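Local coordinates for protein probable glutathione S-transferase (Bordetella bronchiseptica RB50, PDB 3H1N) that probably conjugates glutathione to electrophilic substrates as a glutathione S-transferase, at residues Q86-L91 / Q113-I118; V37-E42 / L188-E193; A119-E124 / A150-T155; P74-L77 / M82-A85. All blocks are in the same frame, centred on the assembly; numbering follows the deposited sequence.

Contact 4 (74-77 with 82-85), contact 1 (86-91 with 113-118) and contact 3 (119-124 with 150-155) follow one another along the chain, and contact 2 (37-42 with 188-193) closes a long loop round all three. Contact 4 is the hairpin at one border of the thioredoxin-like sheet. Contacts 1 and 2, with centres about 12 Å apart and in touch through Leu91 and Ala40, join the thioredoxin-like domain to the helical one. Contact 3 lies within the helical domain and continues helix 105-127 from contact 1; its centre is about 26 Å from that of contact 4. Contacts 1, 3 and 4 also reach the second subunit, so domain seam and dimer interface share helices.

Contact 1 (Q86-L91 / Q113-I118); sequences QTANIL and QLQLTI
Leu91 and Gln115 meet where the two domains of the glutathione transferase fold join, helix 87-97 of the thioredoxin-like domain lying against helix 105-127, the first of the helical domain. The short axes run nearly antiparallel at 151° and approach to 9.8 Å. Gln115 has the largest single share. From CB it leaves with CG anti to the backbone N (chi1 -175°), heading across the seam, and CG settles 4.0 Å from Ala88 CB while also touching the end of Leu91. A bend at chi2 (67°) then lays the amide beneath that leucine: Leu91 CD1 stands over the amide face, 3.4 Å from Gln115 CD and almost as near to OE1 and NE2. The two side chains cross at about a right angle, and one methyl makes all three contacts. Glutamine suits this place because its methylenes pack like a hydrocarbon while the polar end still finds a partner, NE2 being hydrogen-bonded to Ser187 of helix 183-198. The QTANIL sequence begins with Gln86 at the N-cap of its helix, and NE2 of that residue reaches Asp120 of the second subunit. Alanine at 88 keeps the helices close, since a bare CB points straight at its neighbour and leaves room for Leu116, whose methyl CD2 rests 3.5 Å from Ala88 CB.

Contact 2 (V37-E42 / L188-E193); sequences VRLALE and LYHVVE
At the seam between the thioredoxin-like and helical domains, Leu39 of helix 34-43 reaches out to Tyr189 and His190 of helix 183-198. One branch does the touching. Methyl CD1 of Leu39 lies 3.6 Å from His190 CB, and it is also near the root of the imidazole, 4.0 Å from His190 CG. The leucine and histidine side chains cross at about a right angle. His190 has CG anti to its backbone N (chi1 -175°), and the imidazole leads away from the methyl, leaving CB and the root of the ring next to it. In the glutathione transferase fold these are the first helix of the N-terminal domain and a central helix of the C-terminal bundle, far apart in sequence. Leucine suits the first because its branched end can fill the angle between two successive side chains of the second without needing a polar partner. The same methyl also meets Tyr189, at the ring's edge and near its plane, 4.3 Å from CE2. Both rings have further aromatic neighbours: Phe36 meets His190 edge-to-face and Phe238 also packs on it, while Tyr189 lies against the ring of His217, their planes only about 20° apart. Tyr229 of helix 224-230 touches Leu39 as well.

Contact 3 (A119-E124 / A150-T155); sequences ADLTAE and ADFRET
Phe152 points its ring from helix 142-167 at helix 105-127, where Glu124 and Leu121, one turn apart, receive it. The benzyl group leaves with CG anti to the backbone N (chi1 -179°), which carries the ring toward helix 105-127. Its CE1 corner fits between the two receiving side chains, 3.6 Å from Glu124 CB and 3.8 Å from Leu121 CD1. The leucine lies crosswise to the phenylalanine at about a right angle, and the same methyl is equally near Phe152 CZ, approaching neither squarely over the face nor at the edge. Glu124 meets the ring in three ways. Its CB supplies the apolar touch, its backbone carbonyl O lies above one face but toward the rim, and its OE1 comes to the edge in the ring plane, 4.0 Å from Phe152 CD1. The carboxylate is turned 59° against the ring, so the two flat groups do not stack. A glutamate serves here because its CB packs on the aromatic while its carboxylate, at the ring's edge, turns to a salt bridge from OE2 to Arg156 NH2, on the same helix as Phe152. Together these contacts pair the first two helices of the glutathione transferase helical domain. Farther in, Leu195 of helix 183-198 touches both Leu121 and Phe152, and Phe199 meets the phenylalanine ring just beyond the end of that helix.

Contact 4 (P74-L77 / M82-A85); sequences PPYL and MTIA
Tyr76 holds CG between its backbone N and carbonyl carbon (chi1 61°), which turns its ring to lie alongside Thr83, while Thr83 sets CG2 anti to its own N, and the two side chains lie side by side, pointing the same way. Methyl CG2 of Thr83 rests 3.8 Å from Tyr76 CD2. On the same face Tyr76 CB packs on Ala85 CB at 4.0 Å, where alanine's single methyl is enough to meet the tyrosine CB. The ring also meets that of Trp25, nearly parallel to it, and its OH is hydrogen-bonded to Asp62. These residues belong to the antiparallel hairpin 76-79/82-85 of the thioredoxin-like domain, in which 82-85 is an outermost strand of the chain's own sheet. Leu77 and Ile84 form its hydrogen-bonded pair. Leu77 N donates to Ile84 O at 2.8 Å and 161°, and Ile84 N returns a bond to Leu77 O at 2.8 Å and 168°, both close to straight. Ile84 O also receives a CA-H contact from Tyr76 CA at 3.2 Å. The side chains of this pair lie on the face away from Tyr76; there Ile84, beta-branched and at ease in a strand, packs on Ile90 of helix 87-97. Pro75 enters the strand through a cis peptide, the cis-proline characteristic of thioredoxin-like folds. On strand 82-85, Ala85 N is bonded to Gln113 OE1 of the second subunit, so this strand's border takes part in the dimer, and Ile84 touches Leu109 of that same subunit.

Contact 1 (Q86-L91 / Q113-I118)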
loop_
_atom_site.group_PDB
_atom_site.type_symbol
_atom_site.label_atom_id
_atom_site.label_comp_id
_atom_site.label_asym_id
_atom_site.label_seq_id
_atom_site.Cartn_x
_atom_site.Cartn_y
_atom_site.Cartn_z
ATOM N N GLN B 86 7.470 3.991 4.205
ATOM C CA GLN B 86 6.554 3.480 3.166
ATOM C C GLN B 86 6.906 4.075 1.794
ATOM O O GLN B 86 6.858 5.302 1.596
ATOM C CB GLN B 86 5.069 3.677 3.524
ATOM C CG GLN B 86 4.548 2.804 4.702
ATOM C CD GLN B 86 4.189 1.376 4.257
ATOM O OE1 GLN B 86 4.305 1.043 3.086
ATOM N NE2 GLN B 86 3.743 0.545 5.191
ATOM N N THR B 87 7.278 3.195 0.863
ATOM C CA THR B 87 7.737 3.604 -0.461
ATOM C C THR B 87 6.798 4.610 -1.131
ATOM O O THR B 87 7.256 5.655 -1.596
ATOM C CB THR B 87 7.983 2.382 -1.392
ATOM O OG1 THR B 87 8.895 1.483 -0.750
ATOM C CG2 THR B 87 8.569 2.829 -2.741
ATOM N N ALA B 88 5.502 4.303 -1.161
ATOM C CA ALA B 88 4.497 5.194 -1.767
ATOM C C ALA B 88 4.404 6.566 -1.069
ATOM O O ALA B 88 4.135 7.586 -1.721
ATOM C CB ALA B 88 3.124 4.512 -1.776
ATOM N N ASN B 89 4.579 6.562 0.254
ATOM C CA ASN B 89 4.562 7.782 1.086
ATOM C C ASN B 89 5.803 8.653 0.817
ATOM O O ASN B 89 5.680 9.862 0.625
ATOM C CB ASN B 89 4.483 7.386 2.561
ATOM C CG ASN B 89 4.096 8.544 3.488
ATOM O OD1 ASN B 89 3.225 9.360 3.188
ATOM N ND2 ASN B 89 4.745 8.592 4.636
ATOM N N ILE B 90 6.983 8.039 0.784
ATOM C CA ILE B 90 8.210 8.757 0.421
ATOM C C ILE B 90 7.998 9.440 -0.929
ATOM O O ILE B 90 8.245 10.637 -1.068
ATOM C CB ILE B 90 9.453 7.830 0.419
ATOM C CG1 ILE B 90 9.717 7.295 1.845
ATOM C CG2 ILE B 90 10.685 8.564 -0.137
ATOM C CD1 ILE B 90 10.654 6.081 1.876
ATOM N N LEU B 91 7.467 8.695 -1.895
ATOM C CA LEU B 91 7.314 9.219 -3.257
ATOM C C LEU B 91 6.262 10.322 -3.329
ATOM O O LEU B 91 6.470 11.306 -4.028
ATOM C CB LEU B 91 7.006 8.094 -4.250
ATOM C CG LEU B 91 8.149 7.126 -4.577
ATOM C CD1 LEU B 91 7.634 5.868 -5.301
ATOM C CD2 LEU B 91 9.229 7.833 -5.396
ATOM N N GLN B 113 -2.557 6.568 -6.326
ATOM C CA GLN B 113 -3.189 5.261 -6.474
ATOM C C GLN B 113 -2.478 4.368 -7.480
ATOM O O GLN B 113 -2.399 3.164 -7.274
ATOM C CB GLN B 113 -4.695 5.335 -6.737
ATOM C CG GLN B 113 -5.135 5.731 -8.119
ATOM C CD GLN B 113 -6.653 5.664 -8.251
ATOM O OE1 GLN B 113 -7.364 6.408 -7.596
ATOM N NE2 GLN B 113 -7.145 4.760 -9.089
ATOM N N LEU B 114 -1.952 4.955 -8.549
ATOM C CA LEU B 114 -1.136 4.193 -9.491
ATOM C C LEU B 114 0.076 3.589 -8.779
ATOM O O LEU B 114 0.378 2.402 -8.949
ATOM C CB LEU B 114 -0.683 5.068 -10.652
ATOM C CG LEU B 114 -1.705 5.373 -11.762
ATOM C CD1 LEU B 114 -1.189 6.498 -12.673
ATOM C CD2 LEU B 114 -2.058 4.105 -12.584
ATOM N N GLN B 115 0.761 4.406 -7.975
ATOM C CA GLN B 115 1.905 3.921 -7.192
ATOM C C GLN B 115 1.529 2.805 -6.218
ATOM O O GLN B 115 2.266 1.827 -6.081
ATOM C CB GLN B 115 2.635 5.067 -6.456
ATOM C CG GLN B 115 3.918 4.618 -5.704
ATOM C CD GLN B 115 5.038 4.154 -6.639
ATOM O OE1 GLN B 115 5.726 3.154 -6.357
ATOM N NE2 GLN B 115 5.241 4.873 -7.732
ATOM N N LEU B 116 0.384 2.934 -5.554
ATOM C CA LEU B 116 -0.051 1.895 -4.630
ATOM C C LEU B 116 -0.376 0.598 -5.363
ATOM O O LEU B 116 -0.212 -0.498 -4.801
ATOM C CB LEU B 116 -1.262 2.367 -3.791
ATOM C CG LEU B 116 -0.940 3.483 -2.801
ATOM C CD1 LEU B 116 -2.231 4.108 -2.186
ATOM C CD2 LEU B 116 -0.020 2.961 -1.698
ATOM N N THR B 117 -0.828 0.731 -6.613
ATOM C CA THR B 117 -1.207 -0.420 -7.440
ATOM C C THR B 117 0.060 -1.097 -7.915
ATOM O O THR B 117 0.160 -2.337 -7.945
ATOM C CB THR B 117 -2.132 0.013 -8.616
ATOM O OG1 THR B 117 -3.312 0.622 -8.071
ATOM C CG2 THR B 117 -2.550 -1.189 -9.481
ATOM N N ILE B 118 1.050 -0.277 -8.258
ATOM C CA ILE B 118 2.373 -0.804 -8.575
ATOM C C ILE B 118 2.971 -1.550 -7.381
ATOM O O ILE B 118 3.567 -2.617 -7.545
ATOM C CB ILE B 118 3.310 0.285 -9.108
ATOM C CG1 ILE B 118 2.758 0.821 -10.434
ATOM C CG2 ILE B 118 4.751 -0.272 -9.285
ATOM C CD1 ILE B 118 3.452 2.117 -10.955
#

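Contact 2 (V37-E42 / L188-E193)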
loop_
_atom_site.group_PDB
_atom_site.type_symbol
_atom_site.label_atom_id
_atom_site.label_comp_id
_atom_site.label_asym_id
_atom_site.label_seq_id
_atom_site.Cartn_x
_atom_site.Cartn_y
_atom_site.Cartn_z
ATOM N N VAL B 37 12.401 4.535 -4.897
ATOM C CA VAL B 37 12.780 5.847 -4.373
ATOM C C VAL B 37 14.027 6.370 -5.089
ATOM O O VAL B 37 14.075 7.544 -5.503
ATOM C CB VAL B 37 12.971 5.808 -2.837
ATOM C CG1 VAL B 37 13.412 7.177 -2.307
ATOM C CG2 VAL B 37 11.692 5.371 -2.166
ATOM N N ARG B 38 15.008 5.482 -5.262
ATOM C CA ARG B 38 16.295 5.812 -5.861
ATOM C C ARG B 38 16.116 6.309 -7.299
ATOM O O ARG B 38 16.773 7.271 -7.708
ATOM C CB ARG B 38 17.205 4.569 -5.826
ATOM C CG ARG B 38 18.689 4.816 -5.985
ATOM C CD ARG B 38 19.528 3.799 -5.181
ATOM N NE ARG B 38 18.914 2.485 -5.226
ATOM C CZ ARG B 38 18.601 1.741 -4.166
ATOM N NH1 ARG B 38 18.010 0.572 -4.357
ATOM N NH2 ARG B 38 18.915 2.127 -2.938
ATOM N N LEU B 39 15.230 5.663 -8.066
ATOM C CA LEU B 39 14.949 6.123 -9.437
ATOM C C LEU B 39 14.412 7.558 -9.474
ATOM O O LEU B 39 14.844 8.366 -10.274
ATOM C CB LEU B 39 13.984 5.169 -10.164
ATOM C CG LEU B 39 14.578 3.838 -10.637
ATOM C CD1 LEU B 39 13.468 2.865 -10.988
ATOM C CD2 LEU B 39 15.523 4.034 -11.826
ATOM N N ALA B 40 13.469 7.870 -8.592
ATOM C CA ALA B 40 12.905 9.214 -8.539
ATOM C C ALA B 40 13.923 10.284 -8.148
ATOM O O ALA B 40 13.935 11.370 -8.733
ATOM C CB ALA B 40 11.706 9.236 -7.588
ATOM N N LEU B 41 14.767 9.987 -7.154
ATOM C CA LEU B 41 15.767 10.948 -6.673
ATOM C C LEU B 41 16.800 11.166 -7.758
ATOM O O LEU B 41 17.233 12.300 -8.004
ATOM C CB LEU B 41 16.468 10.450 -5.405
ATOM C CG LEU B 41 15.613 10.290 -4.145
ATOM C CD1 LEU B 41 16.366 9.439 -3.103
ATOM C CD2 LEU B 41 15.223 11.674 -3.598
ATOM N N GLU B 42 17.180 10.072 -8.413
ATOM C CA GLU B 42 18.173 10.141 -9.495
ATOM C C GLU B 42 17.657 10.928 -10.710
ATOM O O GLU B 42 18.325 11.856 -11.194
ATOM C CB GLU B 42 18.619 8.727 -9.897
ATOM C CG GLU B 42 19.467 7.982 -8.834
ATOM C CD GLU B 42 20.963 8.317 -8.868
ATOM O OE1 GLU B 42 21.696 7.892 -7.946
ATOM O OE2 GLU B 42 21.413 8.998 -9.799
ATOM N N LEU B 188 6.634 2.267 -12.863
ATOM C CA LEU B 188 6.005 1.334 -13.798
ATOM C C LEU B 188 7.085 0.706 -14.671
ATOM O O LEU B 188 7.093 -0.521 -14.910
ATOM C CB LEU B 188 4.923 2.031 -14.645
ATOM C CG LEU B 188 4.107 1.160 -15.637
ATOM C CD1 LEU B 188 3.463 -0.071 -14.953
ATOM C CD2 LEU B 188 3.047 1.991 -16.357
ATOM N N TYR B 189 8.021 1.535 -15.114
ATOM C CA TYR B 189 9.182 1.027 -15.835
ATOM C C TYR B 189 9.897 -0.033 -14.982
ATOM O O TYR B 189 10.249 -1.116 -15.481
ATOM C CB TYR B 189 10.142 2.171 -16.243
ATOM C CG TYR B 189 11.602 1.767 -16.236
ATOM C CD1 TYR B 189 12.222 1.253 -17.381
ATOM C CD2 TYR B 189 12.368 1.900 -15.078
ATOM C CE1 TYR B 189 13.543 0.864 -17.349
ATOM C CE2 TYR B 189 13.673 1.504 -15.038
ATOM C CZ TYR B 189 14.259 0.998 -16.162
ATOM O OH TYR B 189 15.571 0.618 -16.096
ATOM N N HIS B 190 10.086 0.263 -13.691
ATOM C CA HIS B 190 10.856 -0.639 -12.849
ATOM C C HIS B 190 10.159 -1.976 -12.595
ATOM O O HIS B 190 10.808 -3.026 -12.623
ATOM C CB HIS B 190 11.299 0.000 -11.520
ATOM C CG HIS B 190 12.188 -0.898 -10.709
ATOM N ND1 HIS B 190 13.463 -1.233 -11.110
ATOM C CD2 HIS B 190 11.963 -1.580 -9.561
ATOM C CE1 HIS B 190 13.999 -2.059 -10.227
ATOM N NE2 HIS B 190 13.108 -2.280 -9.271
ATOM N N VAL B 191 8.854 -1.946 -12.339
ATOM C CA VAL B 191 8.120 -3.191 -12.130
ATOM C C VAL B 191 8.141 -4.074 -13.409
ATOM O O VAL B 191 8.234 -5.313 -13.324
ATOM C CB VAL B 191 6.694 -2.943 -11.524
ATOM C CG1 VAL B 191 5.685 -2.444 -12.587
ATOM C CG2 VAL B 191 6.198 -4.201 -10.835
ATOM N N VAL B 192 8.131 -3.444 -14.588
ATOM C CA VAL B 192 8.247 -4.199 -15.838
ATOM C C VAL B 192 9.665 -4.804 -15.972
ATOM O O VAL B 192 9.816 -5.961 -16.407
ATOM C CB VAL B 192 7.865 -3.340 -17.089
ATOM C CG1 VAL B 192 8.197 -4.073 -18.381
ATOM C CG2 VAL B 192 6.378 -2.966 -17.054
ATOM N N GLU B 193 10.694 -4.043 -15.579
ATOM C CA GLU B 193 12.058 -4.588 -15.540
ATOM C C GLU B 193 12.126 -5.806 -14.642
ATOM O O GLU B 193 12.754 -6.801 -15.000
ATOM C CB GLU B 193 13.081 -3.562 -15.019
ATOM C CG GLU B 193 13.529 -2.546 -16.034
ATOM C CD GLU B 193 14.338 -3.168 -17.149
ATOM O OE1 GLU B 193 15.397 -3.777 -16.877
ATOM O OE2 GLU B 193 13.908 -3.051 -18.311
#

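Contact 3 (A119-E124 / A150-T155)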
loop_
_atom_site.group_PDB
_atom_site.type_symbol
_atom_site.label_atom_id
_atom_site.label_comp_id
_atom_site.label_asym_id
_atom_site.label_seq_id
_atom_site.Cartn_x
_atom_site.Cartn_y
_atom_site.Cartn_z
ATOM N N ALA B 119 2.782 -0.990 -6.185
ATOM C CA ALA B 119 3.265 -1.604 -4.954
ATOM C C ALA B 119 2.540 -2.944 -4.694
ATOM O O ALA B 119 3.173 -3.881 -4.216
ATOM C CB ALA B 119 3.061 -0.651 -3.760
ATOM N N ASP B 120 1.234 -3.026 -5.013
ATOM C CA ASP B 120 0.503 -4.308 -4.921
ATOM C C ASP B 120 1.133 -5.386 -5.809
ATOM O O ASP B 120 1.390 -6.497 -5.342
ATOM C CB ASP B 120 -1.008 -4.153 -5.225
ATOM C CG ASP B 120 -1.738 -3.311 -4.189
ATOM O OD1 ASP B 120 -1.333 -3.315 -3.009
ATOM O OD2 ASP B 120 -2.735 -2.645 -4.545
ATOM N N LEU B 121 1.413 -5.053 -7.069
ATOM C CA LEU B 121 2.025 -5.986 -8.009
ATOM C C LEU B 121 3.419 -6.428 -7.548
ATOM O O LEU B 121 3.769 -7.620 -7.615
ATOM C CB LEU B 121 2.077 -5.367 -9.411
ATOM C CG LEU B 121 2.873 -6.090 -10.519
ATOM C CD1 LEU B 121 2.385 -7.549 -10.676
ATOM C CD2 LEU B 121 2.755 -5.336 -11.842
ATOM N N THR B 122 4.196 -5.457 -7.066
ATOM C CA THR B 122 5.539 -5.678 -6.545
ATOM C C THR B 122 5.518 -6.657 -5.354
ATOM O O THR B 122 6.295 -7.603 -5.310
ATOM C CB THR B 122 6.199 -4.296 -6.177
ATOM O OG1 THR B 122 6.380 -3.515 -7.378
ATOM C CG2 THR B 122 7.541 -4.485 -5.484
ATOM N N ALA B 123 4.620 -6.438 -4.398
ATOM C CA ALA B 123 4.480 -7.358 -3.276
ATOM C C ALA B 123 4.070 -8.772 -3.728
ATOM O O ALA B 123 4.535 -9.782 -3.156
ATOM C CB ALA B 123 3.488 -6.810 -2.250
ATOM N N GLU B 124 3.218 -8.843 -4.751
ATOM C CA GLU B 124 2.806 -10.139 -5.305
ATOM C C GLU B 124 3.982 -10.829 -5.982
ATOM O O GLU B 124 4.109 -12.051 -5.889
ATOM C CB GLU B 124 1.597 -10.014 -6.250
ATOM C CG GLU B 124 0.312 -9.663 -5.509
ATOM C CD GLU B 124 -0.971 -9.838 -6.335
ATOM O OE1 GLU B 124 -0.998 -10.662 -7.271
ATOM O OE2 GLU B 124 -1.984 -9.177 -6.001
ATOM N N ALA B 150 1.496 -20.299 -10.503
ATOM C CA ALA B 150 0.530 -20.602 -11.553
ATOM C C ALA B 150 -0.562 -19.530 -11.605
ATOM O O ALA B 150 -0.908 -19.075 -12.681
ATOM C CB ALA B 150 -0.062 -22.001 -11.388
ATOM N N ASP B 151 -1.062 -19.093 -10.454
ATOM C CA ASP B 151 -2.061 -18.010 -10.417
ATOM C C ASP B 151 -1.479 -16.636 -10.785
ATOM O O ASP B 151 -2.121 -15.838 -11.479
ATOM C CB ASP B 151 -2.742 -17.946 -9.047
ATOM C CG ASP B 151 -3.899 -16.944 -9.014
ATOM O OD1 ASP B 151 -4.863 -17.112 -9.796
ATOM O OD2 ASP B 151 -3.839 -15.981 -8.214
ATOM N N PHE B 152 -0.268 -16.356 -10.319
ATOM C CA PHE B 152 0.339 -15.058 -10.565
ATOM C C PHE B 152 0.548 -14.908 -12.080
ATOM O O PHE B 152 0.204 -13.871 -12.669
ATOM C CB PHE B 152 1.663 -14.936 -9.801
ATOM C CG PHE B 152 2.374 -13.594 -9.980
ATOM C CD1 PHE B 152 1.839 -12.427 -9.438
ATOM C CD2 PHE B 152 3.587 -13.514 -10.657
ATOM C CE1 PHE B 152 2.485 -11.193 -9.582
ATOM C CE2 PHE B 152 4.258 -12.282 -10.804
ATOM C CZ PHE B 152 3.709 -11.122 -10.273
ATOM N N ARG B 153 1.063 -15.962 -12.714
ATOM C CA ARG B 153 1.291 -15.928 -14.177
ATOM C C ARG B 153 -0.027 -15.857 -14.938
ATOM O O ARG B 153 -0.152 -15.067 -15.870
ATOM C CB ARG B 153 2.060 -17.163 -14.698
ATOM C CG ARG B 153 3.538 -17.271 -14.327
ATOM C CD ARG B 153 4.225 -18.472 -15.021
ATOM N NE ARG B 153 3.358 -19.661 -15.109
ATOM C CZ ARG B 153 3.290 -20.636 -14.200
ATOM N NH1 ARG B 153 2.455 -21.645 -14.380
ATOM N NH2 ARG B 153 4.051 -20.613 -13.112
ATOM N N GLU B 154 -0.985 -16.694 -14.545
ATOM C CA GLU B 154 -2.227 -16.912 -15.305
ATOM C C GLU B 154 -3.235 -15.772 -15.154
ATOM O O GLU B 154 -3.855 -15.351 -16.132
ATOM C CB GLU B 154 -2.896 -18.248 -14.915
ATOM C CG GLU B 154 -2.167 -19.516 -15.389
ATOM C CD GLU B 154 -2.714 -20.808 -14.749
ATOM O OE1 GLU B 154 -3.811 -20.784 -14.143
ATOM O OE2 GLU B 154 -2.045 -21.855 -14.849
ATOM N N THR B 155 -3.428 -15.282 -13.932
ATOM C CA THR B 155 -4.452 -14.265 -13.729
ATOM C C THR B 155 -3.925 -12.891 -13.316
ATOM O O THR B 155 -4.423 -11.873 -13.789
ATOM C CB THR B 155 -5.545 -14.725 -12.735
ATOM O OG1 THR B 155 -5.021 -14.709 -11.409
ATOM C CG2 THR B 155 -6.035 -16.125 -13.059
#

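Contact 4 (P74-L77 / M82-A85)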
loop_
_atom_site.group_PDB
_atom_site.type_symbol
_atom_site.label_atom_id
_atom_site.label_comp_id
_atom_site.label_asym_id
_atom_site.label_seq_id
_atom_site.Cartn_x
_atom_site.Cartn_y
_atom_site.Cartn_z
ATOM N N PRO B 74 12.449 -0.553 6.402
ATOM C CA PRO B 74 13.027 0.155 5.261
ATOM C C PRO B 74 12.172 -0.061 4.014
ATOM O O PRO B 74 11.511 -1.090 3.904
ATOM C CB PRO B 74 14.388 -0.524 5.079
ATOM C CG PRO B 74 14.722 -1.106 6.392
ATOM C CD PRO B 74 13.385 -1.562 6.944
ATOM N N PRO B 75 12.201 0.885 3.057
ATOM C CA PRO B 75 13.009 2.110 3.048
ATOM C C PRO B 75 12.417 3.246 3.873
ATOM O O PRO B 75 11.206 3.296 4.100
ATOM C CB PRO B 75 13.014 2.509 1.580
ATOM C CG PRO B 75 11.654 2.021 1.068
ATOM C CD PRO B 75 11.435 0.714 1.803
ATOM N N TYR B 76 13.290 4.137 4.331
ATOM C CA TYR B 76 12.870 5.411 4.893
ATOM C C TYR B 76 13.815 6.525 4.433
ATOM O O TYR B 76 14.966 6.279 4.018
ATOM C CB TYR B 76 12.677 5.354 6.424
ATOM C CG TYR B 76 13.924 4.995 7.209
ATOM C CD1 TYR B 76 14.292 3.660 7.398
ATOM C CD2 TYR B 76 14.719 5.987 7.774
ATOM C CE1 TYR B 76 15.449 3.317 8.130
ATOM C CE2 TYR B 76 15.873 5.667 8.505
ATOM C CZ TYR B 76 16.233 4.325 8.675
ATOM O OH TYR B 76 17.377 4.004 9.372
ATOM N N LEU B 77 13.288 7.722 4.402
ATOM C CA LEU B 77 13.953 8.898 3.925
ATOM C C LEU B 77 13.956 9.945 5.019
ATOM O O LEU B 77 12.955 10.304 5.535
ATOM C CB LEU B 77 13.254 9.450 2.684
ATOM C CG LEU B 77 13.979 10.530 1.898
ATOM C CD1 LEU B 77 15.041 9.978 1.085
ATOM C CD2 LEU B 77 13.113 11.397 1.126
HETATM N N MSE B 82 12.132 15.464 8.702
HETATM C CA MSE B 82 11.162 14.374 8.791
HETATM C C MSE B 82 11.833 13.030 8.546
HETATM O O MSE B 82 12.815 12.941 7.817
HETATM C CB MSE B 82 10.054 14.587 7.754
HETATM C CG MSE B 82 9.206 15.851 8.003
HETATM SE SE MSE B 82 8.093 16.282 6.467
HETATM C CE MSE B 82 9.497 16.792 5.183
ATOM N N THR B 83 11.296 11.988 9.168
ATOM C CA THR B 83 11.640 10.621 8.822
ATOM C C THR B 83 10.425 10.006 8.158
ATOM O O THR B 83 9.413 9.784 8.798
ATOM C CB THR B 83 12.038 9.806 10.070
ATOM O OG1 THR B 83 13.088 10.498 10.755
ATOM C CG2 THR B 83 12.520 8.394 9.660
ATOM N N ILE B 84 10.524 9.735 6.867
ATOM C CA ILE B 84 9.372 9.341 6.072
ATOM C C ILE B 84 9.553 7.895 5.618
ATOM O O ILE B 84 10.545 7.571 4.953
ATOM C CB ILE B 84 9.197 10.276 4.820
ATOM C CG1 ILE B 84 9.110 11.752 5.243
ATOM C CG2 ILE B 84 7.965 9.859 3.970
ATOM C CD1 ILE B 84 9.321 12.754 4.087
ATOM N N ALA B 85 8.598 7.037 5.963
ATOM C CA ALA B 85 8.657 5.627 5.558
ATOM C C ALA B 85 7.444 5.226 4.715
ATOM O O ALA B 85 6.497 6.005 4.588
ATOM C CB ALA B 85 8.792 4.726 6.794
#